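PDB 5IWZ: synaptonemal complex protein 2 from Mus musculus, which helps build the axial and lateral elements of synaptonemal complexes in meiotic prophase and is required for chromosome synapsis and fertility. Local coordinates for residues 68-73 and 129-134; 31-36 and 76-81; 134-139 and 148-153; 64-69 and 122-127; 109-114 and 155-160. All blocks are in the same frame, centred on the assembly; numbering follows the deposited sequence.

The five contacts show how the chemistry of helix packing varies with position in the armadillo-repeat-like domain. Contacts 1 and 4, both partly buried, join the same pair, helices 66-79 and 123-141, and lie about 8 Å apart, centre to centre; contact 4 is apolar near the start of both helices, whereas contact 1 adds a serine-carboxylate bond and a water. Contact 3 continues along helix 123-141 to helix 144-163 and is fully buried hydrocarbon. In contacts 2 and 5 a long cationic side chain does most of the work: in the partly buried contact 2 an arginine on helix 66-79 donates to one main-chain oxygen, and in contact 5, at the surface, a lysine meets an amide on helix 144-163.

Contact 1. Residues 68-73 and 129-134; sequences TVSSIL and IEDLFD
The carboxylate of Asp131 is the flat group of this contact, and Ser70 approaches it at OD2, on the side turned from the other oxygen: Ser70 OG donates a hydrogen bond of 2.8 Å to the anti lone pair of Asp131 OD2. Ser70 CB comes within 3.1 Å of Asp131 OD2, bringing the whole hydroxymethyl group against that oxygen. The setting is an alpha-solenoid of armadillo-repeat-like type, in which helices 66-79 and 123-141 stand side by side. Their short segments point almost the same way, at 19°, with axes 8.9 Å apart. The helices draw close at Ser70 and Asp131, and each of the two side chains has its polar branch anti to its own carbonyl carbon (chi1 -66° for Asp131), which turns hydroxyl and carboxylate to one another across the groove. Without its carboxylate, as with an alanine at the Asp131 position, Ser70 OG would probably lose its acceptor and be freer to turn.

One turn further along helix 66-79, Leu73 makes the contact apolar, meeting Leu132, the neighbour of Asp131. Leu73 CD1 rests 3.8 Å from Leu132 N, against the main chain, while Leu73 CD2 meets Leu132 CD1 at 3.9 Å, the two leucines crossing at a slant. Met103 and Phe107 of helix 99-108 also pack on Leu132, so this side of the groove leads into the buried interior. Between the backbones a water links the helices: it donates to Asp131 O at 2.9 Å and, weakly, to Leu73 O at 3.3 Å.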
# COMPACT_ATOMS: atom_id res chain seq x y z
N THR A 68 4.56 -17.92 -8.17
CA THR A 68 5.43 -18.00 -9.33
C THR A 68 5.37 -16.73 -10.18
O THR A 68 6.40 -16.32 -10.73
CB THR A 68 5.13 -19.26 -10.16
OG1 THR A 68 4.02 -19.04 -11.02
CG2 THR A 68 4.88 -20.43 -9.22
N VAL A 69 4.22 -16.05 -10.27
CA VAL A 69 4.19 -14.74 -10.93
C VAL A 69 5.17 -13.78 -10.24
O VAL A 69 5.94 -13.08 -10.91
CB VAL A 69 2.76 -14.16 -10.96
CG1 VAL A 69 2.75 -12.70 -11.47
CG2 VAL A 69 1.85 -15.01 -11.88
N SER A 70 5.15 -13.76 -8.90
CA SER A 70 6.09 -12.95 -8.13
C SER A 70 7.53 -13.22 -8.54
O SER A 70 8.32 -12.28 -8.73
CB SER A 70 5.94 -13.23 -6.62
OG SER A 70 4.88 -12.48 -6.04
N SER A 71 7.91 -14.50 -8.65
CA SER A 71 9.30 -14.82 -8.97
C SER A 71 9.68 -14.29 -10.35
O SER A 71 10.81 -13.82 -10.55
CB SER A 71 9.54 -16.34 -8.86
OG SER A 71 8.96 -17.06 -9.95
N ILE A 72 8.76 -14.32 -11.31
CA ILE A 72 9.06 -13.77 -12.63
C ILE A 72 9.24 -12.26 -12.55
O ILE A 72 10.20 -11.70 -13.09
CB ILE A 72 7.97 -14.15 -13.65
CG1 ILE A 72 7.86 -15.67 -13.81
CG2 ILE A 72 8.29 -13.51 -14.98
CD1 ILE A 72 6.47 -16.16 -14.27
N LEU A 73 8.30 -11.57 -11.88
CA LEU A 73 8.36 -10.10 -11.82
C LEU A 73 9.64 -9.64 -11.15
O LEU A 73 10.24 -8.64 -11.55
CB LEU A 73 7.15 -9.56 -11.07
CG LEU A 73 5.81 -9.76 -11.76
CD1 LEU A 73 4.69 -9.54 -10.77
CD2 LEU A 73 5.68 -8.80 -12.94
N ILE A 129 1.34 -8.27 -5.97
CA ILE A 129 1.00 -6.92 -6.41
C ILE A 129 2.10 -5.94 -6.04
O ILE A 129 2.40 -4.99 -6.79
CB ILE A 129 -0.36 -6.52 -5.79
CG1 ILE A 129 -1.50 -7.28 -6.47
CG2 ILE A 129 -0.57 -5.01 -5.86
CD1 ILE A 129 -1.49 -7.13 -7.98
N GLU A 130 2.69 -6.11 -4.86
CA GLU A 130 3.84 -5.28 -4.50
C GLU A 130 4.98 -5.49 -5.48
O GLU A 130 5.61 -4.51 -5.93
CB GLU A 130 4.26 -5.63 -3.08
CG GLU A 130 5.29 -4.73 -2.47
CD GLU A 130 5.79 -5.29 -1.15
OE1 GLU A 130 5.07 -6.13 -0.54
OE2 GLU A 130 6.90 -4.89 -0.74
N ASP A 131 5.25 -6.75 -5.86
CA ASP A 131 6.28 -7.01 -6.87
C ASP A 131 5.94 -6.37 -8.21
O ASP A 131 6.83 -5.89 -8.93
CB ASP A 131 6.46 -8.52 -7.05
CG ASP A 131 7.02 -9.20 -5.81
OD1 ASP A 131 7.76 -8.52 -5.05
OD2 ASP A 131 6.70 -10.39 -5.58
N LEU A 132 4.66 -6.39 -8.58
CA LEU A 132 4.26 -5.75 -9.83
C LEU A 132 4.52 -4.25 -9.79
O LEU A 132 5.10 -3.68 -10.73
CB LEU A 132 2.78 -6.05 -10.10
CG LEU A 132 2.19 -5.54 -11.42
CD1 LEU A 132 2.63 -6.40 -12.57
CD2 LEU A 132 0.69 -5.52 -11.34
N PHE A 133 4.10 -3.58 -8.71
CA PHE A 133 4.32 -2.14 -8.63
C PHE A 133 5.80 -1.80 -8.52
O PHE A 133 6.24 -0.81 -9.11
CB PHE A 133 3.54 -1.55 -7.46
CG PHE A 133 2.07 -1.39 -7.74
CD1 PHE A 133 1.64 -0.70 -8.86
CD2 PHE A 133 1.12 -1.94 -6.89
CE1 PHE A 133 0.29 -0.56 -9.14
CE2 PHE A 133 -0.24 -1.80 -7.16
CZ PHE A 133 -0.65 -1.11 -8.29
N ASP A 134 6.59 -2.65 -7.83
CA ASP A 134 8.04 -2.45 -7.78
C ASP A 134 8.64 -2.42 -9.19
O ASP A 134 9.49 -1.58 -9.50
CB ASP A 134 8.72 -3.55 -6.96
CG ASP A 134 8.51 -3.39 -5.46
OD1 ASP A 134 8.19 -2.28 -4.99
OD2 ASP A 134 8.67 -4.39 -4.72
O HOH W 1 9.60 -6.62 -8.97

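Contact 2. Residues 31-36 and 76-81; sequences ALLQID and IGRCSK
Arg78 reaches from helix 66-79 to the turn after helix 27-32, and its guanidinium settles against Leu33 and the carbonyl of Ile35 in two different ways. Leu33 presents its backbone to the flat group: Leu33 CA lies over one face, 3.8 Å from Arg78 NH2, and Leu33 O stands 4.2 Å above the guanidinium plane of Arg78, over its centre. Ile35 comes to the edge instead. Arg78 NH1 donates to Ile35 O at 2.8 Å, approaching nearly along the C=O axis (173°), with the oxygen tilted 15° from the guanidinium plane. Leu32 O is also near, 3.0 Å from Arg78 NH2, but the angle is too poor for a hydrogen bond. The bend that turns the arginine head in this direction falls at chi3, -21°, away from any staggered position. Leu33 CD2 touches Arg78 NE at 3.8 Å, and the two side chains pass at a slant. Leu33 also packs on Ile74 and Ser75 of the arginine's own helix.

The turn is held from within as well, a type I beta turn from Leu32 to Ile35 closed by Ile35 N on Leu32 O at 3.0 Å. The arginine bond ties this turn to the C-terminal part of helix 66-79, within the armadillo-repeat-like domain.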
# COMPACT_ATOMS: atom_id res chain seq x y z
N ALA A 31 17.21 -20.39 -9.46
CA ALA A 31 18.64 -20.40 -9.14
C ALA A 31 19.26 -19.03 -9.41
O ALA A 31 20.12 -18.57 -8.64
CB ALA A 31 19.35 -21.49 -9.94
N LEU A 32 18.82 -18.35 -10.47
CA LEU A 32 19.32 -17.01 -10.74
C LEU A 32 19.00 -16.05 -9.61
O LEU A 32 19.78 -15.15 -9.30
CB LEU A 32 18.76 -16.46 -12.05
CG LEU A 32 19.05 -17.21 -13.33
CD1 LEU A 32 18.62 -16.33 -14.49
CD2 LEU A 32 20.53 -17.58 -13.41
N LEU A 33 17.83 -16.22 -8.98
CA LEU A 33 17.44 -15.34 -7.89
C LEU A 33 18.38 -15.43 -6.69
O LEU A 33 18.26 -14.60 -5.78
CB LEU A 33 16.00 -15.64 -7.46
CG LEU A 33 14.88 -15.27 -8.44
CD1 LEU A 33 13.53 -15.64 -7.88
CD2 LEU A 33 14.91 -13.78 -8.76
N GLN A 34 19.30 -16.39 -6.67
CA GLN A 34 20.25 -16.50 -5.57
C GLN A 34 21.60 -15.85 -5.87
O GLN A 34 22.48 -15.87 -5.02
CB GLN A 34 20.47 -17.97 -5.17
CG GLN A 34 19.23 -18.86 -5.19
CD GLN A 34 18.04 -18.28 -4.43
OE1 GLN A 34 18.20 -17.65 -3.38
NE2 GLN A 34 16.84 -18.50 -4.97
N ILE A 35 21.77 -15.29 -7.07
CA ILE A 35 22.99 -14.59 -7.46
C ILE A 35 22.84 -13.11 -7.14
O ILE A 35 21.76 -12.53 -7.28
CB ILE A 35 23.28 -14.77 -8.97
CG1 ILE A 35 23.31 -16.25 -9.36
CG2 ILE A 35 24.60 -14.12 -9.34
CD1 ILE A 35 23.47 -16.44 -10.85
N ASP A 36 23.94 -12.49 -6.70
CA ASP A 36 23.97 -11.04 -6.55
C ASP A 36 24.35 -10.41 -7.88
O ASP A 36 25.39 -10.72 -8.45
CB ASP A 36 24.94 -10.62 -5.44
CG ASP A 36 24.23 -10.30 -4.14
OD1 ASP A 36 24.54 -10.90 -3.09
OD2 ASP A 36 23.34 -9.41 -4.17
N ILE A 76 12.73 -9.96 -13.61
CA ILE A 76 12.81 -8.88 -14.59
C ILE A 76 13.37 -7.61 -13.95
O ILE A 76 14.30 -6.99 -14.46
CB ILE A 76 11.43 -8.62 -15.22
CG1 ILE A 76 10.87 -9.90 -15.83
CG2 ILE A 76 11.51 -7.51 -16.25
CD1 ILE A 76 9.36 -9.87 -15.99
N GLY A 77 12.81 -7.23 -12.80
CA GLY A 77 13.27 -6.02 -12.13
C GLY A 77 14.72 -6.09 -11.69
O GLY A 77 15.48 -5.15 -11.90
N ARG A 78 15.12 -7.20 -11.05
CA ARG A 78 16.50 -7.33 -10.57
C ARG A 78 17.49 -7.23 -11.71
O ARG A 78 18.59 -6.68 -11.56
CB ARG A 78 16.70 -8.67 -9.85
CG ARG A 78 16.17 -8.75 -8.43
CD ARG A 78 16.81 -9.93 -7.66
NE ARG A 78 17.37 -10.93 -8.56
CZ ARG A 78 18.63 -11.37 -8.52
NH1 ARG A 78 19.47 -10.90 -7.61
NH2 ARG A 78 19.05 -12.29 -9.38
N CYS A 79 17.15 -7.80 -12.86
CA CYS A 79 18.07 -7.82 -13.98
C CYS A 79 17.86 -6.66 -14.94
O CYS A 79 18.56 -6.60 -15.95
CB CYS A 79 17.94 -9.15 -14.74
SG CYS A 79 18.14 -10.59 -13.69
N SER A 80 16.94 -5.74 -14.63
CA SER A 80 16.45 -4.80 -15.64
C SER A 80 17.58 -3.94 -16.21
O SER A 80 17.61 -3.67 -17.41
CB SER A 80 15.35 -3.91 -15.05
OG SER A 80 15.86 -3.10 -14.01
N LYS A 81 18.51 -3.52 -15.36
CA LYS A 81 19.57 -2.61 -15.76
C LYS A 81 20.79 -3.33 -16.33
O LYS A 81 21.80 -2.68 -16.60
CB LYS A 81 19.95 -1.73 -14.57
CG LYS A 81 18.77 -0.86 -14.16
CD LYS A 81 19.04 0.02 -12.97
CE LYS A 81 17.87 0.97 -12.76
NZ LYS A 81 18.16 2.02 -11.76

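Contact 3. Residues 134-139 and 148-153; sequences DLLMVI and NQVLES
Val150 puts both of its methyls into the contact, against Leu136 and Ile139 of the preceding helix. With CG1 anti to the backbone N (chi1 170°), CG2 lies beside that nitrogen, and the two branches are spread across the end of Leu136. Val150 CG2 meets Leu136 CD2 at 3.6 Å; Val150 CG1 lies 3.8 Å from Leu136 CD1, so each valine methyl has a leucine methyl before it. Leu136 itself adopts an unusual conformation: chi1 of -119° is close to eclipsed and chi2 of -145° is well off the staggered value, and this brings its tip close to the valine as the two side chains run past each other in opposite senses. Helices 123-141 and 144-163, joined by a short connection, form a helical hairpin of the armadillo-repeat-like domain, and this buried hydrocarbon contact lies between them. Met182 of helix 169-185 also touches Val150. A glycine in place of Val150 would take away both methyls and would probably open a gap beside Leu136, letting its end move.

Ile139 adds a second, looser touch: its CG2 branch, anti to the backbone N, comes 4.1 Å from Val150 CG2, the two side chains crossing at an angle, while Leu99 and Met103 of helix 99-108 pack on the same isoleucine.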
# COMPACT_ATOMS: atom_id res chain seq x y z
N ASP A 134 6.59 -2.65 -7.83
CA ASP A 134 8.04 -2.45 -7.78
C ASP A 134 8.64 -2.42 -9.19
O ASP A 134 9.49 -1.58 -9.50
CB ASP A 134 8.72 -3.55 -6.96
CG ASP A 134 8.51 -3.39 -5.46
OD1 ASP A 134 8.19 -2.28 -4.99
OD2 ASP A 134 8.67 -4.39 -4.72
N LEU A 135 8.22 -3.36 -10.04
CA LEU A 135 8.66 -3.33 -11.42
C LEU A 135 8.14 -2.08 -12.13
O LEU A 135 8.87 -1.46 -12.91
CB LEU A 135 8.20 -4.61 -12.13
CG LEU A 135 8.51 -4.78 -13.61
CD1 LEU A 135 9.98 -4.44 -13.95
CD2 LEU A 135 8.15 -6.22 -14.08
N LEU A 136 6.89 -1.69 -11.87
CA LEU A 136 6.38 -0.45 -12.44
C LEU A 136 7.27 0.74 -12.07
O LEU A 136 7.52 1.63 -12.89
CB LEU A 136 4.95 -0.20 -11.94
CG LEU A 136 3.74 -0.08 -12.86
CD1 LEU A 136 2.77 0.94 -12.27
CD2 LEU A 136 4.08 0.25 -14.31
N MET A 137 7.75 0.80 -10.82
CA MET A 137 8.57 1.95 -10.43
C MET A 137 9.92 1.95 -11.14
O MET A 137 10.45 3.03 -11.43
CB MET A 137 8.77 2.02 -8.91
CG MET A 137 7.51 2.33 -8.11
SD MET A 137 6.54 3.75 -8.69
CE MET A 137 7.79 5.05 -8.74
N VAL A 138 10.50 0.77 -11.40
CA VAL A 138 11.75 0.68 -12.17
C VAL A 138 11.56 1.26 -13.57
O VAL A 138 12.44 1.96 -14.10
CB VAL A 138 12.24 -0.78 -12.22
CG1 VAL A 138 13.28 -0.98 -13.32
CG2 VAL A 138 12.79 -1.22 -10.85
N ILE A 139 10.42 0.97 -14.20
CA ILE A 139 10.13 1.53 -15.52
C ILE A 139 9.90 3.04 -15.42
O ILE A 139 10.31 3.81 -16.30
CB ILE A 139 8.92 0.82 -16.14
CG1 ILE A 139 9.19 -0.68 -16.28
CG2 ILE A 139 8.57 1.47 -17.48
CD1 ILE A 139 7.93 -1.50 -16.37
N ASN A 148 6.03 8.71 -18.46
CA ASN A 148 4.77 9.23 -18.98
C ASN A 148 3.74 8.12 -19.16
O ASN A 148 2.57 8.29 -18.80
CB ASN A 148 4.98 9.95 -20.31
CG ASN A 148 3.66 10.25 -21.01
OD1 ASN A 148 2.93 11.17 -20.62
ND2 ASN A 148 3.31 9.44 -22.00
N GLN A 149 4.15 6.98 -19.71
CA GLN A 149 3.19 5.90 -19.94
C GLN A 149 2.70 5.31 -18.63
O GLN A 149 1.52 4.97 -18.51
CB GLN A 149 3.80 4.81 -20.83
CG GLN A 149 4.05 5.26 -22.26
CD GLN A 149 4.45 4.13 -23.19
OE1 GLN A 149 4.03 2.98 -23.02
NE2 GLN A 149 5.29 4.44 -24.17
N VAL A 150 3.58 5.19 -17.64
CA VAL A 150 3.16 4.65 -16.35
C VAL A 150 2.12 5.56 -15.72
O VAL A 150 1.06 5.09 -15.27
CB VAL A 150 4.38 4.43 -15.43
CG1 VAL A 150 3.90 4.10 -14.03
CG2 VAL A 150 5.23 3.29 -15.95
N LEU A 151 2.39 6.87 -15.67
CA LEU A 151 1.44 7.83 -15.13
C LEU A 151 0.10 7.74 -15.85
O LEU A 151 -0.97 7.68 -15.22
CB LEU A 151 1.99 9.26 -15.26
CG LEU A 151 2.67 10.10 -14.17
CD1 LEU A 151 2.45 9.59 -12.76
CD2 LEU A 151 4.15 10.30 -14.46
N GLU A 152 0.14 7.73 -17.19
CA GLU A 152 -1.08 7.82 -17.98
C GLU A 152 -1.95 6.58 -17.82
O GLU A 152 -3.18 6.67 -17.76
CB GLU A 152 -0.74 8.03 -19.47
CG GLU A 152 -0.22 9.41 -19.79
CD GLU A 152 -1.20 10.48 -19.38
OE1 GLU A 152 -2.40 10.33 -19.72
OE2 GLU A 152 -0.80 11.44 -18.69
N SER A 153 -1.32 5.42 -17.77
CA SER A 153 -2.05 4.15 -17.71
C SER A 153 -2.47 3.78 -16.29
O SER A 153 -3.58 3.26 -16.10
CB SER A 153 -1.18 3.04 -18.30
OG SER A 153 -0.83 3.37 -19.63

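Contact 4. Residues 64-69 and 122-127; sequences KDIQTV and DEAVMN
Ile66 carries the close part of this contact through one methyl, CG2, which presses onto the peptide joining Ala124 and Val125. Ile66 CG2 lies 3.3 Å from Ala124 O and 3.5 Å from Val125 N, so the carbon sits against the main chain of helix 123-141 more closely than against any of its side chains. Its placement follows from the first torsion: with CG1 anti to the carbonyl carbon (chi1 -55°), CG2 lies opposite the backbone N and is turned across the groove. Two methyls complete the seat, Ala124 CB at 3.8 Å and Val125 CG2 at 4.0 Å from Ile66 CG2. Ile113 of helix 111-115 packs on both Ile66 and Val125, extending the apolar cluster inward, and Met128 joins it from farther along helix 123-141.

Toward solvent the contact is looser. Gln67 starts alongside the other helix, but the end of its side chain leads away. Asp122, just after a stretch that is not modelled, is poorly ordered and lacks a modelled carboxylate. Ile66 itself follows directly on Asp65, the N-cap residue of helix 66-79, and so stands in the first turn of its helix. A snug aliphatic seat beside the poorly ordered approach to helix 123-141 is thus how helices 66-79 and 123-141, neighbours in the armadillo-repeat-like solenoid, meet near their N-terminal ends.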
# COMPACT_ATOMS: atom_id res chain seq x y z
N LYS A 64 -3.53 -19.11 -11.52
CA LYS A 64 -3.52 -18.65 -10.13
C LYS A 64 -2.27 -19.10 -9.39
O LYS A 64 -2.30 -19.30 -8.17
CB LYS A 64 -4.78 -19.12 -9.37
CG LYS A 64 -5.94 -18.12 -9.41
CD LYS A 64 -6.89 -18.42 -10.55
CE LYS A 64 -7.98 -17.35 -10.67
NZ LYS A 64 -8.72 -17.11 -9.39
N ASP A 65 -1.15 -19.25 -10.10
CA ASP A 65 0.14 -19.56 -9.46
C ASP A 65 0.74 -18.24 -8.97
O ASP A 65 1.64 -17.65 -9.58
CB ASP A 65 1.08 -20.29 -10.42
CG ASP A 65 0.59 -21.70 -10.78
OD1 ASP A 65 -0.21 -22.28 -10.01
OD2 ASP A 65 1.01 -22.24 -11.83
N ILE A 66 0.25 -17.78 -7.82
CA ILE A 66 0.55 -16.43 -7.33
C ILE A 66 2.04 -16.23 -7.13
O ILE A 66 2.64 -15.28 -7.65
CB ILE A 66 -0.23 -16.15 -6.04
CG1 ILE A 66 -1.71 -16.38 -6.28
CG2 ILE A 66 0.01 -14.71 -5.61
CD1 ILE A 66 -2.20 -15.68 -7.52
N GLN A 67 2.66 -17.11 -6.31
CA GLN A 67 4.07 -16.96 -5.96
C GLN A 67 4.98 -17.15 -7.17
O GLN A 67 6.06 -16.55 -7.23
CB GLN A 67 4.45 -17.91 -4.80
CG GLN A 67 4.70 -19.38 -5.14
CD GLN A 67 5.31 -20.18 -3.95
OE1 GLN A 67 4.76 -21.20 -3.50
NE2 GLN A 67 6.46 -19.71 -3.44
N THR A 68 4.56 -17.92 -8.17
CA THR A 68 5.43 -18.00 -9.33
C THR A 68 5.37 -16.73 -10.18
O THR A 68 6.40 -16.32 -10.73
CB THR A 68 5.13 -19.26 -10.16
OG1 THR A 68 4.02 -19.04 -11.02
CG2 THR A 68 4.88 -20.43 -9.22
N VAL A 69 4.22 -16.05 -10.27
CA VAL A 69 4.19 -14.74 -10.93
C VAL A 69 5.17 -13.78 -10.24
O VAL A 69 5.94 -13.08 -10.91
CB VAL A 69 2.76 -14.16 -10.96
CG1 VAL A 69 2.75 -12.70 -11.47
CG2 VAL A 69 1.85 -15.01 -11.88
N ASP A 122 -3.90 -15.51 -0.10
CA ASP A 122 -3.55 -14.85 1.16
C ASP A 122 -2.62 -13.67 0.89
O ASP A 122 -2.86 -12.89 -0.04
CB ASP A 122 -2.91 -15.85 2.14
N GLU A 123 -1.54 -13.54 1.67
CA GLU A 123 -0.56 -12.49 1.44
C GLU A 123 0.41 -12.81 0.31
O GLU A 123 1.28 -11.98 0.00
CB GLU A 123 0.22 -12.18 2.71
CG GLU A 123 1.35 -13.14 2.99
CD GLU A 123 2.40 -12.53 3.89
OE1 GLU A 123 2.98 -11.49 3.50
OE2 GLU A 123 2.64 -13.09 4.99
N ALA A 124 0.32 -14.00 -0.29
CA ALA A 124 1.01 -14.22 -1.55
C ALA A 124 0.52 -13.23 -2.60
O ALA A 124 1.32 -12.69 -3.37
CB ALA A 124 0.80 -15.65 -2.02
N VAL A 125 -0.79 -12.97 -2.63
CA VAL A 125 -1.35 -11.96 -3.53
C VAL A 125 -0.81 -10.58 -3.18
O VAL A 125 -0.51 -9.77 -4.07
CB VAL A 125 -2.88 -11.98 -3.48
CG1 VAL A 125 -3.45 -10.75 -4.20
CG2 VAL A 125 -3.42 -13.26 -4.08
N MET A 126 -0.70 -10.29 -1.89
CA MET A 126 -0.14 -9.02 -1.45
C MET A 126 1.26 -8.83 -2.00
O MET A 126 1.59 -7.77 -2.56
CB MET A 126 -0.13 -8.98 0.08
CG MET A 126 0.58 -7.78 0.69
SD MET A 126 -0.29 -6.24 0.37
CE MET A 126 0.84 -5.43 -0.74
N ASN A 127 2.11 -9.84 -1.85
CA ASN A 127 3.48 -9.76 -2.34
C ASN A 127 3.51 -9.65 -3.86
O ASN A 127 4.35 -8.93 -4.42
CB ASN A 127 4.28 -10.98 -1.89
CG ASN A 127 4.35 -11.12 -0.37
OD1 ASN A 127 4.29 -10.13 0.36
ND2 ASN A 127 4.48 -12.36 0.11

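Contact 5. Residues 109-114 and 155-160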
# COMPACT_ATOMS: atom_id res chain seq x y z
N ASN A 109 -5.36 -8.74 -15.75
CA ASN A 109 -5.45 -10.18 -15.56
C ASN A 109 -5.22 -10.62 -14.12
O ASN A 109 -5.36 -11.81 -13.82
CB ASN A 109 -4.45 -10.90 -16.47
CG ASN A 109 -4.81 -10.75 -17.95
OD1 ASN A 109 -5.96 -10.48 -18.29
ND2 ASN A 109 -3.83 -10.93 -18.82
N SER A 110 -4.85 -9.70 -13.23
CA SER A 110 -4.74 -9.98 -11.81
C SER A 110 -6.00 -9.62 -11.05
O SER A 110 -6.08 -9.87 -9.84
CB SER A 110 -3.56 -9.20 -11.20
OG SER A 110 -2.34 -9.56 -11.82
N LYS A 111 -6.99 -9.04 -11.72
CA LYS A 111 -8.12 -8.46 -10.99
C LYS A 111 -9.00 -9.55 -10.39
O LYS A 111 -9.47 -9.41 -9.26
CB LYS A 111 -8.91 -7.52 -11.89
CG LYS A 111 -8.13 -6.21 -12.19
CD LYS A 111 -8.85 -5.30 -13.19
CE LYS A 111 -8.45 -3.84 -12.97
NZ LYS A 111 -8.77 -2.98 -14.15
N GLU A 112 -9.20 -10.65 -11.12
CA GLU A 112 -9.95 -11.78 -10.58
C GLU A 112 -9.29 -12.32 -9.31
O GLU A 112 -9.97 -12.64 -8.33
CB GLU A 112 -10.09 -12.87 -11.64
CG GLU A 112 -10.92 -14.06 -11.21
CD GLU A 112 -11.14 -15.08 -12.33
OE1 GLU A 112 -11.53 -14.66 -13.44
OE2 GLU A 112 -10.94 -16.29 -12.09
N ILE A 113 -7.96 -12.40 -9.32
CA ILE A 113 -7.22 -12.84 -8.14
C ILE A 113 -7.36 -11.83 -7.01
O ILE A 113 -7.59 -12.19 -5.85
CB ILE A 113 -5.74 -13.06 -8.51
CG1 ILE A 113 -5.57 -14.34 -9.34
CG2 ILE A 113 -4.87 -13.08 -7.26
CD1 ILE A 113 -4.26 -14.40 -10.12
N ILE A 114 -7.17 -10.54 -7.33
CA ILE A 114 -7.28 -9.47 -6.34
C ILE A 114 -8.64 -9.52 -5.66
O ILE A 114 -8.74 -9.29 -4.44
CB ILE A 114 -7.03 -8.11 -7.03
CG1 ILE A 114 -5.55 -7.92 -7.31
CG2 ILE A 114 -7.59 -6.96 -6.19
CD1 ILE A 114 -5.27 -7.04 -8.51
N ILE A 155 -2.36 5.67 -13.06
CA ILE A 155 -3.11 6.54 -12.16
C ILE A 155 -4.61 6.22 -12.17
O ILE A 155 -5.19 6.09 -11.09
CB ILE A 155 -2.82 8.03 -12.48
CG1 ILE A 155 -1.36 8.36 -12.24
CG2 ILE A 155 -3.72 8.93 -11.66
CD1 ILE A 155 -0.92 8.14 -10.85
N PRO A 156 -5.27 6.08 -13.33
CA PRO A 156 -6.70 5.68 -13.28
C PRO A 156 -6.92 4.28 -12.71
O PRO A 156 -7.92 4.07 -12.02
CB PRO A 156 -7.16 5.78 -14.75
CG PRO A 156 -5.92 5.89 -15.55
CD PRO A 156 -4.88 6.51 -14.69
N GLN A 157 -6.03 3.33 -13.00
CA GLN A 157 -6.18 1.98 -12.47
C GLN A 157 -6.11 1.97 -10.95
O GLN A 157 -6.91 1.31 -10.28
CB GLN A 157 -5.08 1.06 -13.03
CG GLN A 157 -5.12 0.82 -14.53
CD GLN A 157 -6.15 -0.22 -14.92
OE1 GLN A 157 -6.64 -0.98 -14.08
NE2 GLN A 157 -6.51 -0.24 -16.20
N ILE A 158 -5.13 2.67 -10.39
CA ILE A 158 -4.95 2.68 -8.94
C ILE A 158 -6.13 3.36 -8.25
O ILE A 158 -6.64 2.86 -7.24
CB ILE A 158 -3.61 3.34 -8.58
CG1 ILE A 158 -2.47 2.46 -9.14
CG2 ILE A 158 -3.49 3.54 -7.05
CD1 ILE A 158 -1.07 3.02 -8.92
N CYS A 159 -6.61 4.49 -8.79
CA CYS A 159 -7.78 5.15 -8.21
C CYS A 159 -8.99 4.23 -8.22
O CYS A 159 -9.72 4.14 -7.22
CB CYS A 159 -8.10 6.45 -8.97
SG CYS A 159 -6.89 7.78 -8.83
N ALA A 160 -9.24 3.56 -9.35
CA ALA A 160 -10.34 2.60 -9.40
C ALA A 160 -10.17 1.51 -8.35
O ALA A 160 -11.13 1.14 -7.67
CB ALA A 160 -10.45 2.00 -10.81
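Lys111 and Gln157 are the nearest backbone positions of the two segments, yet their CA atoms stand 10.7 Å apart, a gap bridged by side chains alone. Residues 109-114 lead from a loop into the short helix 111-115, while residues 155-160 lie within helix 144-163 where it kinks at Pro156, whose nitrogen makes no bond to the turn before.

The lysine chain, extended beyond CG, crosses the glutamine at about a right angle. Lys111 NZ donates to Gln157 OE1 at 2.9 Å, in the carbonyl plane and on a lone pair, with a C=O...N angle of 134°. The methylene behind follows, Lys111 CE lying 3.6 Å from Gln157 OE1. A bend at chi2 (-79°) in Gln157 swings its amide toward the lysine. Glu108 ties the pair together: it forms a salt bridge with Lys111 NZ through one oxygen and accepts a hydrogen bond from Gln157 NE2 with the other. Both ends of the amide are thereby engaged, which probably fixes which end faces which partner, and the ammonium has a charged mate as well as a neutral acceptor. This small polar network, at the surface, links helices 99-108, 111-115 and 144-163 across the armadillo-repeat-like helical array.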